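Local coordinates for protein putative aspartyl-tRNA synthetase (Leishmania major, PDB 6OD8) that probably attaches L-aspartate to its cognate tRNA at the expense of ATP, as a class-II aminoacyl-tRNA synthetase, at residues A[185-188]-A[189-192]; A[198-201]-A[202-205]. One frame throughout, in Å; residues are numbered along the deposited sequence.

Contact 1: residues A[185-188]-A[189-192]; sequences LEDA and SRKE
The guanidinium of Arg190 has the carboxylate of Asp187 at its edge and the backbone oxygen of Glu186 over one face, 3.9 Å above the plane and offset toward the rim. At the edge the two charged groups form a salt bridge, with Arg190 NH1 2.9 Å from Asp187 OD1 and the N-H...O angle at 162°. The two flat groups are not coplanar: their planes stand 58° apart, and NH1 approaches OD1 from above the carboxylate plane while the oxygen stays within the guanidinium plane. NH1 carries the pairing, since Arg190 NH2 stays 4.0 Å from Asp187 OD1. NH1 also donates to the carbonyl oxygen of Ala197, which ties the start of the loop after helix 185-189 to its later part, just before helix 201-206. Arg190 leaves its backbone with CG anti to the backbone N (chi1 -179°), and a bend at chi3 turns the guanidinium back alongside the aspartate, so that the two side chains run the same way. All this happens where the short helix 185-189 runs out into loop. There Ser189 N makes a weak bond to Leu185 O at 2.9 Å and another bond to Glu186 O at 3.3 Å, and Arg190 N donates to Asp187 O, also at 3.3 Å. The last two link i to i+3, the 3-10 pattern, so the helix tightens as it ends. Ser189 OG also lies 2.9 Å from Leu185 O, while the small side chain of Ala188 is buried against Phe183.

Contact 2: residues A[198-201]-A[202-205]; sequences KVNL and DTRL
Asn200 OD1 is gripped twice by Thr203, once by the backbone amide and once by the hydroxyl. The backbone N-H makes a nearly straight hydrogen bond, Thr203 N lying 3.0 Å from Asn200 OD1 with an N-H...O angle of 172°; the hydroxyl donates from 3.1 Å between Thr203 OG1 and the same oxygen. Both donors come from one face of the Asn200 amide, the hydroxyl higher above it than the N-H. Asn200 is the N-cap of helix 201-206: its CG sits between the backbone N and the carbonyl carbon (chi1 70°), which folds the amide back over the first turn. Behind the cap, the main-chain bonds from Arg204 N to Asn200 O (3.0 Å) and from Leu205 N to Leu201 O (2.9 Å) start the helix. On its flanks Leu201 CG packs 3.9 Å from Leu205 CD1, while Val199 CG1 meets Thr203 CB at 4.0 Å, those two side chains crossing at about a right angle. Arg204 folds back past the cap, with CB of Val199 over one face of its guanidinium. A water bridges the two residues, accepting from Arg204 NE at 2.7 Å and donating to Val199 O at 3.0 Å. Beyond the segments, Arg204 NH1 forms a salt bridge with Asp211, and Asp202 OD1 pairs with Arg555. The cap thus satisfies an early amide of the helix with a neutral oxygen, and the carboxylate of Asp202 in the first turn would probably interact favourably with the helix dipole.

How the contacts relate
Contact 1 closes helix 185-189 and contact 2 opens helix 201-206, the next helix along the chain; their centres are about 10 Å apart. The two are joined directly: Arg204 NH1 lies 2.9 Å from Ala188 O, a probable hydrogen bond from the second helix to the end of the first, and Gln355 NE2 shares that carbonyl. Val199 CG2 packs 3.6 Å from Ala188 N, so the chain entering 201-206 lies against the helix it has just left. The chain of Lys198 packs on the loop, its CD 3.6 Å from Lys191 O. Both contacts are structural packing, joining the end of one short helix to the start of the next.

Contact 1: residues A[185-188]-A[189-192]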
ATOM      1  N   LEU A 185      12.474 -26.503 -13.094  1.00 21.65           N
ATOM      2  CA  LEU A 185      11.682 -25.427 -13.683  1.00 30.37           C
ATOM      3  C   LEU A 185      10.810 -25.961 -14.804  1.00 27.91           C
ATOM      4  O   LEU A 185       9.638 -25.580 -14.945  1.00 25.10           O
ATOM      5  CB  LEU A 185      12.609 -24.325 -14.201  1.00 27.59           C
ATOM      6  CG  LEU A 185      13.155 -23.366 -13.149  1.00 36.54           C
ATOM      7  CD1 LEU A 185      13.637 -22.109 -13.839  1.00 37.97           C
ATOM      8  CD2 LEU A 185      12.103 -23.034 -12.090  1.00 36.17           C
ATOM      9  N   GLU A 186      11.370 -26.875 -15.596  1.00 25.32           N
ATOM     10  CA  GLU A 186      10.621 -27.532 -16.660  1.00 28.93           C
ATOM     11  C   GLU A 186       9.341 -28.158 -16.133  1.00 30.73           C
ATOM     12  O   GLU A 186       8.259 -27.944 -16.685  1.00 33.07           O
ATOM     13  CB  GLU A 186      11.505 -28.589 -17.320  1.00 32.28           C
ATOM     14  CG  GLU A 186      12.722 -28.006 -18.066  1.00 37.55           C
ATOM     15  CD  GLU A 186      13.873 -27.507 -17.166  1.00 45.70           C
ATOM     16  OE1 GLU A 186      13.906 -27.800 -15.945  1.00 41.59           O
ATOM     17  OE2 GLU A 186      14.769 -26.818 -17.704  1.00 47.54           O
ATOM     18  N   ASP A 187       9.448 -28.956 -15.071  1.00 29.72           N
ATOM     19  CA  ASP A 187       8.272 -29.633 -14.544  1.00 26.95           C
ATOM     20  C   ASP A 187       7.296 -28.634 -13.930  1.00 26.51           C
ATOM     21  O   ASP A 187       6.077 -28.752 -14.114  1.00 31.25           O
ATOM     22  CB  ASP A 187       8.683 -30.679 -13.514  1.00 29.73           C
ATOM     23  CG  ASP A 187       9.376 -31.882 -14.136  1.00 42.15           C
ATOM     24  OD1 ASP A 187       9.454 -31.986 -15.382  1.00 42.15           O
ATOM     25  OD2 ASP A 187       9.855 -32.724 -13.359  1.00 41.90           O
ATOM     26  N   ALA A 188       7.818 -27.638 -13.209  1.00 26.62           N
ATOM     27  CA  ALA A 188       6.966 -26.640 -12.570  1.00 30.02           C
ATOM     28  C   ALA A 188       6.261 -25.746 -13.583  1.00 30.89           C
ATOM     29  O   ALA A 188       5.253 -25.121 -13.233  1.00 30.29           O
ATOM     30  CB  ALA A 188       7.789 -25.793 -11.597  1.00 22.59           C
ATOM     31  N   SER A 189       6.748 -25.705 -14.832  1.00 24.62           N
ATOM     32  CA  SER A 189       6.190 -24.872 -15.892  1.00 26.91           C
ATOM     33  C   SER A 189       5.223 -25.616 -16.799  1.00 28.61           C
ATOM     34  O   SER A 189       4.582 -24.983 -17.649  1.00 32.52           O
ATOM     35  CB  SER A 189       7.312 -24.290 -16.755  1.00 25.95           C
ATOM     36  OG  SER A 189       8.085 -23.369 -16.010  1.00 22.92           O
ATOM     37  N   ARG A 190       5.111 -26.929 -16.648  1.00 27.09           N
ATOM     38  CA  ARG A 190       4.338 -27.738 -17.579  1.00 29.47           C
ATOM     39  C   ARG A 190       2.838 -27.519 -17.374  1.00 35.91           C
ATOM     40  O   ARG A 190       2.358 -27.439 -16.240  1.00 35.42           O
ATOM     41  CB  ARG A 190       4.713 -29.210 -17.395  1.00 34.90           C
ATOM     42  CG  ARG A 190       3.985 -30.169 -18.321  1.00 41.48           C
ATOM     43  CD  ARG A 190       4.634 -31.539 -18.337  1.00 45.76           C
ATOM     44  NE  ARG A 190       5.903 -31.520 -19.054  1.00 49.73           N
ATOM     45  CZ  ARG A 190       7.092 -31.622 -18.472  1.00 41.06           C
ATOM     46  NH1 ARG A 190       7.177 -31.776 -17.160  1.00 35.92           N
ATOM     47  NH2 ARG A 190       8.187 -31.583 -19.207  1.00 39.11           N
ATOM     48  N   LYS A 191       2.105 -27.394 -18.488  1.00 37.68           N
ATOM     49  CA  LYS A 191       0.644 -27.303 -18.438  1.00 38.04           C
ATOM     50  C   LYS A 191       0.057 -28.582 -17.859  1.00 38.18           C
ATOM     51  O   LYS A 191       0.537 -29.683 -18.146  1.00 38.45           O
ATOM     52  CB  LYS A 191       0.063 -27.073 -19.838  1.00 43.21           C
ATOM     53  CG  LYS A 191       0.558 -25.830 -20.566  1.00 47.25           C
ATOM     54  CD  LYS A 191       0.054 -25.794 -22.007  1.00 48.85           C
ATOM     55  CE  LYS A 191      -1.454 -25.688 -22.067  1.00 51.12           C
ATOM     56  NZ  LYS A 191      -1.963 -25.796 -23.470  1.00 54.72           N
ATOM     57  N   GLU A 192      -0.998 -28.436 -17.049  1.00 43.13           N
ATOM     58  CA  GLU A 192      -1.642 -29.610 -16.462  1.00 50.63           C
ATOM     59  C   GLU A 192      -2.133 -30.574 -17.532  1.00 49.62           C
ATOM     60  O   GLU A 192      -2.157 -31.790 -17.307  1.00 49.02           O
ATOM     61  CB  GLU A 192      -2.802 -29.189 -15.555  1.00 49.82           C
TER

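Contact 2: residues A[198-201]-A[202-205]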
ATOM      1  N   LYS A 198       4.227 -33.201 -13.547  1.00 42.20           N
ATOM      2  CA  LYS A 198       3.816 -31.918 -13.001  1.00 40.71           C
ATOM      3  C   LYS A 198       4.170 -31.847 -11.522  1.00 39.57           C
ATOM      4  O   LYS A 198       4.367 -32.867 -10.860  1.00 46.62           O
ATOM      5  CB  LYS A 198       2.314 -31.685 -13.189  1.00 44.49           C
ATOM      6  CG  LYS A 198       1.961 -30.918 -14.451  1.00 45.81           C
ATOM      7  CD  LYS A 198       2.042 -31.799 -15.678  1.00 48.68           C
ATOM      8  CE  LYS A 198       0.892 -32.796 -15.722  1.00 51.06           C
ATOM      9  NZ  LYS A 198       0.999 -33.674 -16.911  1.00 53.22           N
ATOM     10  N   VAL A 199       4.254 -30.624 -11.011  1.00 32.41           N
ATOM     11  CA  VAL A 199       4.558 -30.374  -9.608  1.00 30.16           C
ATOM     12  C   VAL A 199       3.260 -30.050  -8.889  1.00 30.90           C
ATOM     13  O   VAL A 199       2.504 -29.176  -9.331  1.00 31.51           O
ATOM     14  CB  VAL A 199       5.558 -29.220  -9.449  1.00 26.73           C
ATOM     15  CG1 VAL A 199       5.885 -29.025  -7.982  1.00 27.57           C
ATOM     16  CG2 VAL A 199       6.796 -29.490 -10.275  1.00 29.62           C
ATOM     17  N   ASN A 200       3.003 -30.729  -7.774  1.00 28.25           N
ATOM     18  CA  ASN A 200       1.755 -30.425  -7.095  1.00 26.62           C
ATOM     19  C   ASN A 200       1.914 -29.177  -6.236  1.00 30.08           C
ATOM     20  O   ASN A 200       3.024 -28.711  -5.943  1.00 24.83           O
ATOM     21  CB  ASN A 200       1.260 -31.625  -6.278  1.00 36.12           C
ATOM     22  CG  ASN A 200       2.105 -31.918  -5.070  1.00 37.57           C
ATOM     23  OD1 ASN A 200       2.382 -31.046  -4.252  1.00 44.67           O
ATOM     24  ND2 ASN A 200       2.496 -33.177  -4.927  1.00 51.78           N
ATOM     25  N   LEU A 201       0.773 -28.628  -5.839  1.00 26.19           N
ATOM     26  CA  LEU A 201       0.759 -27.281  -5.292  1.00 26.71           C
ATOM     27  C   LEU A 201       1.515 -27.198  -3.970  1.00 23.35           C
ATOM     28  O   LEU A 201       2.240 -26.226  -3.730  1.00 24.67           O
ATOM     29  CB  LEU A 201      -0.692 -26.810  -5.133  1.00 19.08           C
ATOM     30  CG  LEU A 201      -0.843 -25.384  -4.607  1.00 21.15           C
ATOM     31  CD1 LEU A 201      -0.132 -24.378  -5.494  1.00 23.28           C
ATOM     32  CD2 LEU A 201      -2.309 -25.039  -4.532  1.00 24.76           C
ATOM     33  N   ASP A 202       1.381 -28.205  -3.099  1.00 22.78           N
ATOM     34  CA  ASP A 202       2.088 -28.117  -1.820  1.00 27.16           C
ATOM     35  C   ASP A 202       3.605 -28.130  -2.011  1.00 24.52           C
ATOM     36  O   ASP A 202       4.323 -27.382  -1.339  1.00 24.65           O
ATOM     37  CB  ASP A 202       1.640 -29.237  -0.878  1.00 32.80           C
ATOM     38  CG  ASP A 202       0.281 -28.936  -0.225  1.00 49.92           C
ATOM     39  OD1 ASP A 202      -0.013 -27.740   0.047  1.00 42.84           O
ATOM     40  OD2 ASP A 202      -0.497 -29.895   0.004  1.00 54.65           O
ATOM     41  N   THR A 203       4.113 -28.964  -2.922  1.00 23.62           N
ATOM     42  CA  THR A 203       5.549 -28.964  -3.192  1.00 26.36           C
ATOM     43  C   THR A 203       5.994 -27.619  -3.756  1.00 24.31           C
ATOM     44  O   THR A 203       7.054 -27.094  -3.392  1.00 24.61           O
ATOM     45  CB  THR A 203       5.882 -30.100  -4.155  1.00 30.09           C
ATOM     46  OG1 THR A 203       5.399 -31.326  -3.600  1.00 31.38           O
ATOM     47  CG2 THR A 203       7.390 -30.201  -4.375  1.00 32.41           C
ATOM     48  N   ARG A 204       5.168 -27.042  -4.623  1.00 22.50           N
ATOM     49  CA  ARG A 204       5.398 -25.704  -5.159  1.00 23.88           C
ATOM     50  C   ARG A 204       5.546 -24.671  -4.048  1.00 27.49           C
ATOM     51  O   ARG A 204       6.481 -23.862  -4.048  1.00 25.65           O
ATOM     52  CB  ARG A 204       4.218 -25.342  -6.047  1.00 27.21           C
ATOM     53  CG  ARG A 204       4.525 -24.734  -7.353  1.00 39.52           C
ATOM     54  CD  ARG A 204       3.217 -24.445  -8.074  1.00 36.39           C
ATOM     55  NE  ARG A 204       2.949 -25.416  -9.128  1.00 32.15           N
ATOM     56  CZ  ARG A 204       3.487 -25.328 -10.340  1.00 33.68           C
ATOM     57  NH1 ARG A 204       4.311 -24.320 -10.615  1.00 30.68           N
ATOM     58  NH2 ARG A 204       3.208 -26.226 -11.270  1.00 31.95           N
ATOM     59  N   LEU A 205       4.608 -24.664  -3.100  1.00 22.05           N
ATOM     60  CA  LEU A 205       4.615 -23.615  -2.087  1.00 18.11           C
ATOM     61  C   LEU A 205       5.695 -23.861  -1.049  1.00 24.12           C
ATOM     62  O   LEU A 205       6.196 -22.906  -0.448  1.00 25.30           O
ATOM     63  CB  LEU A 205       3.238 -23.504  -1.419  1.00 20.72           C
ATOM     64  CG  LEU A 205       2.082 -23.241  -2.387  1.00 19.51           C
ATOM     65  CD1 LEU A 205       0.681 -23.318  -1.695  1.00 19.16           C
ATOM     66  CD2 LEU A 205       2.261 -21.918  -3.124  1.00 20.38           C
TER
HETATM   67  O   HOH W   1       0.790 -26.858  -8.595  1.00 41.51           O